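PDB 6K0P: alpha-1,3-glucanase from Paenibacillus glycanilyticus, which hydrolyses alpha-1,3-glucan as a family 87 glycoside hydrolase and is seen here as its catalytic domain with nigerose bound. Local coordinates for residues G43-S54 and L130-D138; V303-W311 and R324-G332. The protein carries 1 engineered substitution. All blocks are in the same frame, centred on the assembly; numbering follows the deposited sequence. Where two conformers were deposited one is given.

How the contacts relate
Running from the N terminus, the chain first forms the 43-54 loop between strands 34-35 and 55-57, and contact 1 brings this loop against 130-138, closing a long excursion of 75 residues rich in strand. Contact 2 follows in series, neither nesting in contact 1 nor crossing it: only 12 residues separate 303-311 from 324-332, a short return between successive coils. Contact 1 lies in the N-terminal D1 region beside the calcium site, contact 2 in the D2 region. The two meet at E137 and D138, E137 probably hydrogen-bonding H305 and D138 probably doing so with N327, while W134 packs on F329, tying the D1 region to the D2 coils.

Contact 1 (G43-S54 and L130-D138); sequences GDYAGEASGRSS and LTAYWLYED. With CA (calcium ion), chain J.
G43 and Y133 bring their CA atoms within 4.2 Å, after which the backbones part and the loop 43-54 makes a type I turn from A46 to A49. From the third position of this turn, E48 places its carboxylate against the backbone N-H groups of W134 and L135, its chain extended beyond CG. There L135 N donates to E48 OE1 at 2.8 Å, while W134 N reaches the syn lone pair of E48 OE2 at 3.0 Å. G43 N meets the same OE2 on its anti side at 2.7 Å, and a water donates to OE1. L135 CD1 sits over one face of the Y45 ring, 3.9 Å from its centroid and 20° off the normal; the Y45 hydroxyl bonds to Y109. In turn Y136 donates its OH to Y45 O, a short 2.5 Å bond, with S54 OG 2.8 Å from that hydroxyl oxygen. Beyond it S50 O and S53 O each bind the calcium ion at 2.4 Å, a site completed by E23, E25 and D168. Three backbone N-H groups and a water thus grip the buried E48 carboxylate, probably stabilising its negative charge, and the Y136 hydroxyl joins the calcium-binding loop to the chain leading into strand 137-143.

Contact 2 (V303-W311 and R324-G332); sequences VEHFVCLYW and RIKNTFAAG. Engineered in segment 324-332: A331 (natural residue Asp). With GLC (alpha-D-glucopyranose), chain B; GLC (alpha-D-glucopyranose), chain C.
V303 pairs with I325 in parallel register, linking neighbouring coils of the parallel beta-helix expected of a pectate-lyase-like domain. V303 N donates to R324 O at 2.9 Å and K326 N to V303 O at 3.0 Å; at the corner, L309 N donates to G332 O. The tight part is the interior, where the side chains of L309 and I325 cross at about a right angle, CD2 of L309 3.8 Å from CD1 of I325. Farther round, N327 ND2 gives a 2.8 Å bond to E304 OE1, arriving 56° out of the carboxylate plane although OE1 lies in the amide plane of N327. The neighbouring charges meet more loosely: E304 OE2 and K326 NZ form a long salt bridge, 4.0 Å, bridged by a water, and have further partners in W302 and E171 respectively.

The sugar side is the more open one. In W311, partly exposed, CG anti to the backbone N (chi1 -175°) carries the indole out to the sugar, where one of its faces bears both glucose residues of nigerose, O4 of the chain B glucose lying 3.3 Å above the ring plane. K286 adds a cation-pi contact, and A331, an engineered replacement of the natural aspartate, approaches the six-membered ring with its CB. With an alanine at W311, both glucose rings would probably lose this flat support and K286 its aromatic partner. Elsewhere in the pocket, V307 CG1 stands 3.4 Å from O6 of the chain B glucose and 3.5 Å from A330 CB.

Contact 1 (G43-S54 and L130-D138)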
loop_
_atom_site.group_PDB
_atom_site.type_symbol
_atom_site.label_atom_id
_atom_site.label_comp_id
_atom_site.label_asym_id
_atom_site.label_seq_id
_atom_site.Cartn_x
_atom_site.Cartn_y
_atom_site.Cartn_z
ATOM N N GLY A 43 4.753 2.535 16.131
ATOM C CA GLY A 43 5.079 3.646 17.006
ATOM C C GLY A 43 6.548 3.753 17.335
ATOM O O GLY A 43 6.916 4.454 18.282
ATOM N N ASP A 44 7.407 3.081 16.577
ATOM C CA ASP A 44 8.839 3.026 16.831
ATOM C C ASP A 44 9.575 3.359 15.542
ATOM O O ASP A 44 9.140 2.954 14.458
ATOM C CB ASP A 44 9.188 1.601 17.273
ATOM C CG ASP A 44 10.619 1.453 17.685
ATOM O OD1 ASP A 44 11.478 1.172 16.828
ATOM O OD2 ASP A 44 10.875 1.617 18.898
ATOM N N TYR A 45 10.688 4.097 15.646
ATOM C CA TYR A 45 11.399 4.510 14.432
ATOM C C TYR A 45 12.032 3.346 13.677
ATOM O O TYR A 45 12.261 3.465 12.470
ATOM C CB TYR A 45 12.429 5.613 14.733
ATOM C CG TYR A 45 11.768 6.907 15.160
ATOM C CD1 TYR A 45 11.072 7.705 14.245
ATOM C CD2 TYR A 45 11.804 7.308 16.485
ATOM C CE1 TYR A 45 10.440 8.869 14.654
ATOM C CE2 TYR A 45 11.178 8.476 16.902
ATOM C CZ TYR A 45 10.508 9.251 15.978
ATOM O OH TYR A 45 9.886 10.401 16.415
ATOM N N ALA A 46 12.342 2.230 14.346
ATOM C CA ALA A 46 12.778 1.047 13.609
ATOM C C ALA A 46 11.580 0.257 13.114
ATOM O O ALA A 46 11.493 -0.081 11.924
ATOM C CB ALA A 46 13.662 0.155 14.490
ATOM N N GLY A 47 10.635 -0.018 14.016
ATOM C CA GLY A 47 9.499 -0.856 13.663
ATOM C C GLY A 47 8.691 -0.334 12.492
ATOM O O GLY A 47 8.097 -1.122 11.754
ATOM N N GLU A 48 8.659 0.983 12.302
ATOM C CA GLU A 48 7.883 1.587 11.223
ATOM C C GLU A 48 8.695 1.853 9.965
ATOM O O GLU A 48 8.132 2.329 8.974
ATOM C CB GLU A 48 7.212 2.880 11.691
ATOM C CG GLU A 48 6.133 2.648 12.748
ATOM C CD GLU A 48 5.155 3.798 12.851
ATOM O OE1 GLU A 48 5.272 4.761 12.067
ATOM O OE2 GLU A 48 4.253 3.731 13.718
ATOM N N ALA A 49 9.992 1.584 9.986
ATOM C CA ALA A 49 10.838 1.833 8.832
ATOM C C ALA A 49 10.740 0.693 7.821
ATOM O O ALA A 49 10.463 -0.460 8.165
ATOM C CB ALA A 49 12.299 1.970 9.275
ATOM N N SER A 50 10.945 1.039 6.550
ATOM C CA SER A 50 11.192 0.026 5.533
ATOM C C SER A 50 12.413 -0.803 5.926
ATOM O O SER A 50 13.450 -0.261 6.310
ATOM C CB SER A 50 11.439 0.729 4.199
ATOM O OG SER A 50 11.508 -0.202 3.127
ATOM N N GLY A 51 12.279 -2.124 5.849
ATOM C CA GLY A 51 13.345 -2.985 6.323
ATOM C C GLY A 51 13.473 -3.039 7.825
ATOM O O GLY A 51 14.415 -3.659 8.326
ATOM N N ARG A 52 12.544 -2.410 8.551
ATOM C CA ARG A 52 12.579 -2.304 10.007
ATOM C C ARG A 52 13.846 -1.625 10.513
ATOM O O ARG A 52 14.253 -1.840 11.657
ATOM C CB ARG A 52 12.329 -3.641 10.716
ATOM C CG ARG A 52 11.122 -4.386 10.158
ATOM C CD ARG A 52 9.799 -3.638 10.406
ATOM N NE ARG A 52 8.708 -4.434 9.850
ATOM C CZ ARG A 52 7.474 -4.506 10.352
ATOM N NH1 ARG A 52 7.122 -3.798 11.424
ATOM N NH2 ARG A 52 6.583 -5.296 9.766
ATOM N N SER A 53 14.465 -0.776 9.689
ATOM C CA SER A 53 15.629 -0.033 10.148
ATOM C C SER A 53 15.777 1.267 9.365
ATOM O O SER A 53 15.308 1.403 8.234
ATOM C CB SER A 53 16.902 -0.881 10.035
ATOM O OG SER A 53 18.050 -0.162 10.466
ATOM N N SER A 54 16.450 2.220 9.999
ATOM C CA SER A 54 16.816 3.493 9.396
ATOM C C SER A 54 18.180 3.880 9.934
ATOM O O SER A 54 18.706 3.246 10.854
ATOM C CB SER A 54 15.824 4.600 9.767
ATOM O OG SER A 54 14.578 4.374 9.163
ATOM N N LEU A 130 -1.350 9.574 24.947
ATOM C CA LEU A 130 -1.372 9.113 23.564
ATOM C C LEU A 130 0.042 8.883 23.052
ATOM O O LEU A 130 0.964 9.642 23.366
ATOM C CB LEU A 130 -2.082 10.131 22.673
ATOM C CG LEU A 130 -3.560 10.375 22.970
ATOM C CD1 LEU A 130 -4.144 11.403 22.011
ATOM C CD2 LEU A 130 -4.340 9.069 22.903
ATOM N N THR A 131 0.202 7.819 22.265
ATOM C CA THR A 131 1.452 7.480 21.605
ATOM C C THR A 131 1.371 7.917 20.146
ATOM O O THR A 131 0.313 7.818 19.517
ATOM C CB THR A 131 1.672 5.963 21.687
ATOM O OG1 THR A 131 1.820 5.578 23.057
ATOM C CG2 THR A 131 2.913 5.528 20.902
ATOM N N ALA A 132 2.496 8.394 19.613
ATOM C CA ALA A 132 2.593 8.743 18.198
ATOM C C ALA A 132 2.898 7.507 17.360
ATOM O O ALA A 132 3.796 6.723 17.694
ATOM C CB ALA A 132 3.710 9.763 17.989
ATOM N N TYR A 133 2.171 7.359 16.254
ATOM C CA TYR A 133 2.376 6.315 15.261
ATOM C C TYR A 133 2.491 6.989 13.904
ATOM O O TYR A 133 2.299 8.201 13.775
ATOM C CB TYR A 133 1.184 5.345 15.246
ATOM C CG TYR A 133 0.948 4.644 16.563
ATOM C CD1 TYR A 133 0.150 5.217 17.549
ATOM C CD2 TYR A 133 1.527 3.409 16.824
ATOM C CE1 TYR A 133 -0.064 4.562 18.765
ATOM C CE2 TYR A 133 1.324 2.751 18.038
ATOM C CZ TYR A 133 0.526 3.336 18.991
ATOM O OH TYR A 133 0.325 2.687 20.193
ATOM N N TRP A 134 2.778 6.198 12.871
ATOM C CA TRP A 134 2.847 6.704 11.495
ATOM C C TRP A 134 3.862 7.847 11.394
ATOM O O TRP A 134 3.549 8.975 10.999
ATOM C CB TRP A 134 1.468 7.125 10.969
ATOM C CG TRP A 134 0.465 6.017 10.846
ATOM C CD1 TRP A 134 0.502 4.775 11.438
ATOM C CD2 TRP A 134 -0.728 6.051 10.058
ATOM N NE1 TRP A 134 -0.622 4.052 11.074
ATOM C CE2 TRP A 134 -1.384 4.817 10.227
ATOM C CE3 TRP A 134 -1.314 7.021 9.240
ATOM C CZ2 TRP A 134 -2.591 4.521 9.594
ATOM C CZ3 TRP A 134 -2.506 6.725 8.603
ATOM C CH2 TRP A 134 -3.129 5.481 8.782
ATOM N N LEU A 135 5.097 7.517 11.760
ATOM C CA LEU A 135 6.130 8.502 12.045
ATOM C C LEU A 135 6.888 8.963 10.809
ATOM O O LEU A 135 7.494 10.038 10.848
ATOM C CB LEU A 135 7.137 7.905 13.031
ATOM C CG LEU A 135 6.539 7.343 14.321
ATOM C CD1 LEU A 135 7.584 6.510 15.056
ATOM C CD2 LEU A 135 6.060 8.486 15.201
ATOM N N TYR A 136 6.879 8.178 9.735
ATOM C CA TYR A 136 7.665 8.471 8.542
ATOM C C TYR A 136 6.863 9.264 7.517
ATOM O O TYR A 136 5.637 9.167 7.440
ATOM C CB TYR A 136 8.205 7.172 7.920
ATOM C CG TYR A 136 9.384 6.660 8.706
ATOM C CD1 TYR A 136 10.664 7.117 8.427
ATOM C CD2 TYR A 136 9.218 5.783 9.770
ATOM C CE1 TYR A 136 11.755 6.711 9.179
ATOM C CE2 TYR A 136 10.311 5.354 10.519
ATOM C CZ TYR A 136 11.573 5.823 10.215
ATOM O OH TYR A 136 12.669 5.419 10.947
ATOM N N GLU A 137 7.578 10.075 6.746
ATOM C CA GLU A 137 6.998 10.769 5.605
ATOM C C GLU A 137 8.095 10.981 4.569
ATOM O O GLU A 137 9.237 10.541 4.742
ATOM C CB GLU A 137 6.294 12.064 6.026
ATOM C CG GLU A 137 4.768 12.002 5.904
ATOM C CD GLU A 137 4.293 11.948 4.465
ATOM O OE1 GLU A 137 3.175 11.452 4.215
ATOM O OE2 GLU A 137 5.030 12.431 3.577
ATOM N N ASP A 138 7.740 11.645 3.469
ATOM C CA ASP A 138 8.602 11.669 2.296
ATOM C C ASP A 138 8.935 13.096 1.889
ATOM O O ASP A 138 8.127 14.019 2.052
ATOM C CB ASP A 138 7.924 11.011 1.088
ATOM C CG ASP A 138 7.725 9.516 1.246
ATOM O OD1 ASP A 138 8.181 8.915 2.255
ATOM O OD2 ASP A 138 7.089 8.940 0.332
HETATM CA CA CA J . 15.139 1.345 5.868
HETATM O O HOH W 1 6.044 6.870 19.219
HETATM O O HOH W 2 5.438 5.182 9.402
#

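Contact 2 (V303-W311 and R324-G332)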
loop_
_atom_site.group_PDB
_atom_site.type_symbol
_atom_site.label_atom_id
_atom_site.label_comp_id
_atom_site.label_asym_id
_atom_site.label_seq_id
_atom_site.Cartn_x
_atom_site.Cartn_y
_atom_site.Cartn_z
ATOM N N VAL A 303 -0.275 9.688 -6.427
ATOM C CA VAL A 303 -1.249 10.302 -5.531
ATOM C C VAL A 303 -0.791 10.105 -4.091
ATOM O O VAL A 303 -0.372 9.003 -3.716
ATOM C CB VAL A 303 -2.644 9.679 -5.755
ATOM C CG1 VAL A 303 -3.672 10.268 -4.828
ATOM C CG2 VAL A 303 -3.070 9.860 -7.203
ATOM N N GLU A 304 -0.883 11.169 -3.290
ATOM C CA GLU A 304 -0.529 11.142 -1.876
ATOM C C GLU A 304 -1.511 11.961 -1.056
ATOM O O GLU A 304 -2.107 12.924 -1.547
ATOM C CB GLU A 304 0.869 11.714 -1.596
ATOM C CG GLU A 304 1.957 11.021 -2.399
ATOM C CD GLU A 304 3.326 11.035 -1.732
ATOM O OE1 GLU A 304 3.442 11.366 -0.522
ATOM O OE2 GLU A 304 4.307 10.677 -2.424
ATOM N N HIS A 305 -1.662 11.576 0.213
ATOM C CA HIS A 305 -2.352 12.417 1.199
ATOM C C HIS A 305 -3.826 12.604 0.867
ATOM O O HIS A 305 -4.403 13.669 1.118
ATOM C CB HIS A 305 -1.621 13.742 1.439
ATOM C CG HIS A 305 -0.174 13.557 1.762
ATOM N ND1 HIS A 305 0.814 14.387 1.277
ATOM C CD2 HIS A 305 0.450 12.617 2.510
ATOM C CE1 HIS A 305 1.989 13.962 1.713
ATOM N NE2 HIS A 305 1.796 12.891 2.462
ATOM N N PHE A 306 -4.421 11.560 0.295
ATOM C CA PHE A 306 -5.859 11.350 0.252
ATOM C C PHE A 306 -6.202 10.196 1.180
ATOM O O PHE A 306 -5.319 9.513 1.711
ATOM C CB PHE A 306 -6.326 11.064 -1.187
ATOM C CG PHE A 306 -6.256 12.274 -2.078
ATOM C CD1 PHE A 306 -5.080 12.595 -2.749
ATOM C CD2 PHE A 306 -7.350 13.117 -2.209
ATOM C CE1 PHE A 306 -5.006 13.724 -3.555
ATOM C CE2 PHE A 306 -7.282 14.246 -3.013
ATOM C CZ PHE A 306 -6.110 14.553 -3.684
ATOM N N VAL A 307 -7.502 9.987 1.389
ATOM C CA VAL A 307 -7.927 8.801 2.123
ATOM C C VAL A 307 -7.689 7.554 1.277
ATOM O O VAL A 307 -7.079 6.580 1.738
ATOM C CB VAL A 307 -9.383 8.946 2.603
ATOM C CG1 VAL A 307 -9.814 7.697 3.383
ATOM C CG2 VAL A 307 -9.508 10.180 3.497
ATOM N N CYS A 308 -8.100 7.593 0.003
ATOM C CA CYS A 308 -7.827 6.513 -0.940
ATOM C C CYS A 308 -7.541 7.109 -2.307
ATOM O O CYS A 308 -7.907 8.256 -2.587
ATOM C CB CYS A 308 -9.040 5.588 -1.152
ATOM S SG CYS A 308 -9.843 5.008 0.345
ATOM N N LEU A 309 -6.933 6.295 -3.182
ATOM C CA LEU A 309 -6.953 6.625 -4.606
ATOM C C LEU A 309 -8.340 6.395 -5.189
ATOM O O LEU A 309 -8.920 7.293 -5.805
ATOM C CB LEU A 309 -5.900 5.829 -5.387
ATOM C CG LEU A 309 -6.038 5.912 -6.923
ATOM C CD1 LEU A 309 -6.069 7.367 -7.417
ATOM C CD2 LEU A 309 -4.924 5.136 -7.639
ATOM N N TYR A 310 -8.895 5.199 -4.992
ATOM C CA TYR A 310 -10.157 4.844 -5.626
ATOM C C TYR A 310 -10.830 3.735 -4.831
ATOM O O TYR A 310 -10.166 2.797 -4.370
ATOM C CB TYR A 310 -9.941 4.387 -7.075
ATOM C CG TYR A 310 -11.240 4.085 -7.779
ATOM C CD1 TYR A 310 -12.115 5.108 -8.124
ATOM C CD2 TYR A 310 -11.609 2.779 -8.068
ATOM C CE1 TYR A 310 -13.323 4.843 -8.754
ATOM C CE2 TYR A 310 -12.805 2.508 -8.712
ATOM C CZ TYR A 310 -13.659 3.539 -9.040
ATOM O OH TYR A 310 -14.866 3.260 -9.651
ATOM N N TRP A 311 -12.157 3.846 -4.697
ATOM C CA TRP A 311 -12.993 2.887 -3.975
ATOM C C TRP A 311 -14.150 2.570 -4.913
ATOM O O TRP A 311 -15.155 3.288 -4.932
ATOM C CB TRP A 311 -13.477 3.502 -2.671
ATOM C CG TRP A 311 -14.241 2.573 -1.777
ATOM C CD1 TRP A 311 -15.531 2.136 -1.945
ATOM C CD2 TRP A 311 -13.775 1.993 -0.559
ATOM N NE1 TRP A 311 -15.888 1.307 -0.904
ATOM C CE2 TRP A 311 -14.826 1.199 -0.043
ATOM C CE3 TRP A 311 -12.565 2.051 0.140
ATOM C CZ2 TRP A 311 -14.704 0.481 1.146
ATOM C CZ3 TRP A 311 -12.444 1.345 1.322
ATOM C CH2 TRP A 311 -13.510 0.562 1.814
ATOM N N ARG A 324 1.397 5.212 -8.689
ATOM C CA ARG A 324 2.085 5.244 -7.401
ATOM C C ARG A 324 1.106 5.797 -6.385
ATOM O O ARG A 324 0.588 6.903 -6.566
ATOM C CB ARG A 324 3.309 6.163 -7.447
ATOM C CG ARG A 324 4.118 6.034 -8.698
ATOM C CD ARG A 324 5.230 7.066 -8.756
ATOM N NE ARG A 324 5.801 7.033 -10.088
ATOM C CZ ARG A 324 7.010 7.470 -10.403
ATOM N NH1 ARG A 324 7.785 8.003 -9.470
ATOM N NH2 ARG A 324 7.435 7.373 -11.661
ATOM N N ILE A 325 0.850 5.033 -5.329
ATOM C CA ILE A 325 -0.093 5.409 -4.284
ATOM C C ILE A 325 0.711 5.449 -2.998
ATOM O O ILE A 325 1.125 4.400 -2.499
ATOM C CB ILE A 325 -1.225 4.386 -4.162
ATOM C CG1 ILE A 325 -1.881 4.151 -5.521
ATOM C CG2 ILE A 325 -2.237 4.840 -3.114
ATOM C CD1 ILE A 325 -2.696 2.871 -5.566
ATOM N N LYS A 326 0.951 6.638 -2.459
ATOM C CA LYS A 326 1.826 6.736 -1.298
ATOM C C LYS A 326 1.208 7.588 -0.204
ATOM O O LYS A 326 0.591 8.622 -0.475
ATOM C CB LYS A 326 3.213 7.281 -1.674
ATOM C CG LYS A 326 4.067 6.292 -2.484
ATOM C CD LYS A 326 5.509 6.798 -2.653
ATOM C CE LYS A 326 5.672 7.596 -3.929
ATOM N NZ LYS A 326 7.030 8.214 -3.983
ATOM N N ASN A 327 1.375 7.137 1.043
ATOM C CA ASN A 327 1.059 7.949 2.210
ATOM C C ASN A 327 -0.405 8.394 2.194
ATOM O O ASN A 327 -0.732 9.580 2.250
ATOM C CB ASN A 327 2.056 9.108 2.337
ATOM C CG ASN A 327 3.487 8.644 2.159
ATOM O OD1 ASN A 327 3.918 7.684 2.805
ATOM N ND2 ASN A 327 4.216 9.283 1.243
ATOM N N THR A 328 -1.287 7.405 2.095
ATOM C CA THR A 328 -2.723 7.642 2.181
ATOM C C THR A 328 -3.227 7.281 3.573
ATOM O O THR A 328 -2.555 6.606 4.361
ATOM C CB THR A 328 -3.505 6.842 1.129
ATOM O OG1 THR A 328 -3.316 5.437 1.348
ATOM C CG2 THR A 328 -3.042 7.182 -0.288
ATOM N N PHE A 329 -4.438 7.735 3.875
ATOM C CA PHE A 329 -4.963 7.551 5.220
ATOM C C PHE A 329 -5.887 6.356 5.367
ATOM O O PHE A 329 -6.219 5.988 6.500
ATOM C CB PHE A 329 -5.551 8.863 5.752
ATOM C CG PHE A 329 -4.485 9.883 5.997
ATOM C CD1 PHE A 329 -3.820 9.923 7.216
ATOM C CD2 PHE A 329 -4.059 10.716 4.977
ATOM C CE1 PHE A 329 -2.790 10.820 7.429
ATOM C CE2 PHE A 329 -3.023 11.619 5.183
ATOM C CZ PHE A 329 -2.392 11.665 6.412
ATOM N N ALA A 330 -6.262 5.719 4.260
ATOM C CA ALA A 330 -6.937 4.430 4.294
ATOM C C ALA A 330 -6.478 3.603 3.099
ATOM O O ALA A 330 -5.327 3.730 2.668
ATOM C CB ALA A 330 -8.460 4.592 4.348
ATOM N N ALA A 331 -7.367 2.774 2.550
ATOM C CA ALA A 331 -6.997 1.842 1.489
ATOM C C ALA A 331 -6.472 2.570 0.254
ATOM O O ALA A 331 -6.842 3.710 -0.028
ATOM C CB ALA A 331 -8.212 0.990 1.101
ATOM N N GLY A 332 -5.600 1.899 -0.498
ATOM C CA GLY A 332 -5.095 2.475 -1.740
ATOM C C GLY A 332 -6.114 2.376 -2.864
ATOM O O GLY A 332 -6.683 3.382 -3.308
HETATM C C1 GLC B . -14.561 2.525 5.776
HETATM C C2 GLC B . -15.892 2.887 5.148
HETATM C C3 GLC B . -15.710 3.067 3.658
HETATM C C4 GLC B . -14.598 4.069 3.375
HETATM C C5 GLC B . -13.324 3.594 4.018
HETATM C C6 GLC B . -12.197 4.610 3.921
HETATM O O1 GLC B . -14.265 1.246 5.328
HETATM O O2 GLC B . -16.823 1.852 5.481
HETATM O O3 GLC B . -16.888 3.671 3.156
HETATM O O4 GLC B . -14.371 4.208 1.996
HETATM O O5 GLC B . -13.551 3.404 5.379
HETATM O O6 GLC B . -12.507 5.885 4.408
HETATM C C1 GLC C . -17.332 3.109 1.864
HETATM C C2 GLC C . -18.482 3.946 1.314
HETATM C C3 GLC C . -19.740 3.637 2.118
HETATM C C4 GLC C . -20.020 2.135 2.117
HETATM C C5 GLC C . -18.776 1.383 2.598
HETATM C C6 GLC C . -18.951 -0.137 2.596
HETATM O O2 GLC C . -18.156 5.317 1.437
HETATM O O3 GLC C . -20.843 4.356 1.605
HETATM O O4 GLC C . -21.116 1.860 2.963
HETATM O O5 GLC C . -17.668 1.731 1.786
HETATM O O6 GLC C . -19.301 -0.596 1.305
HETATM O O HOH W 3 6.801 10.255 -2.049
#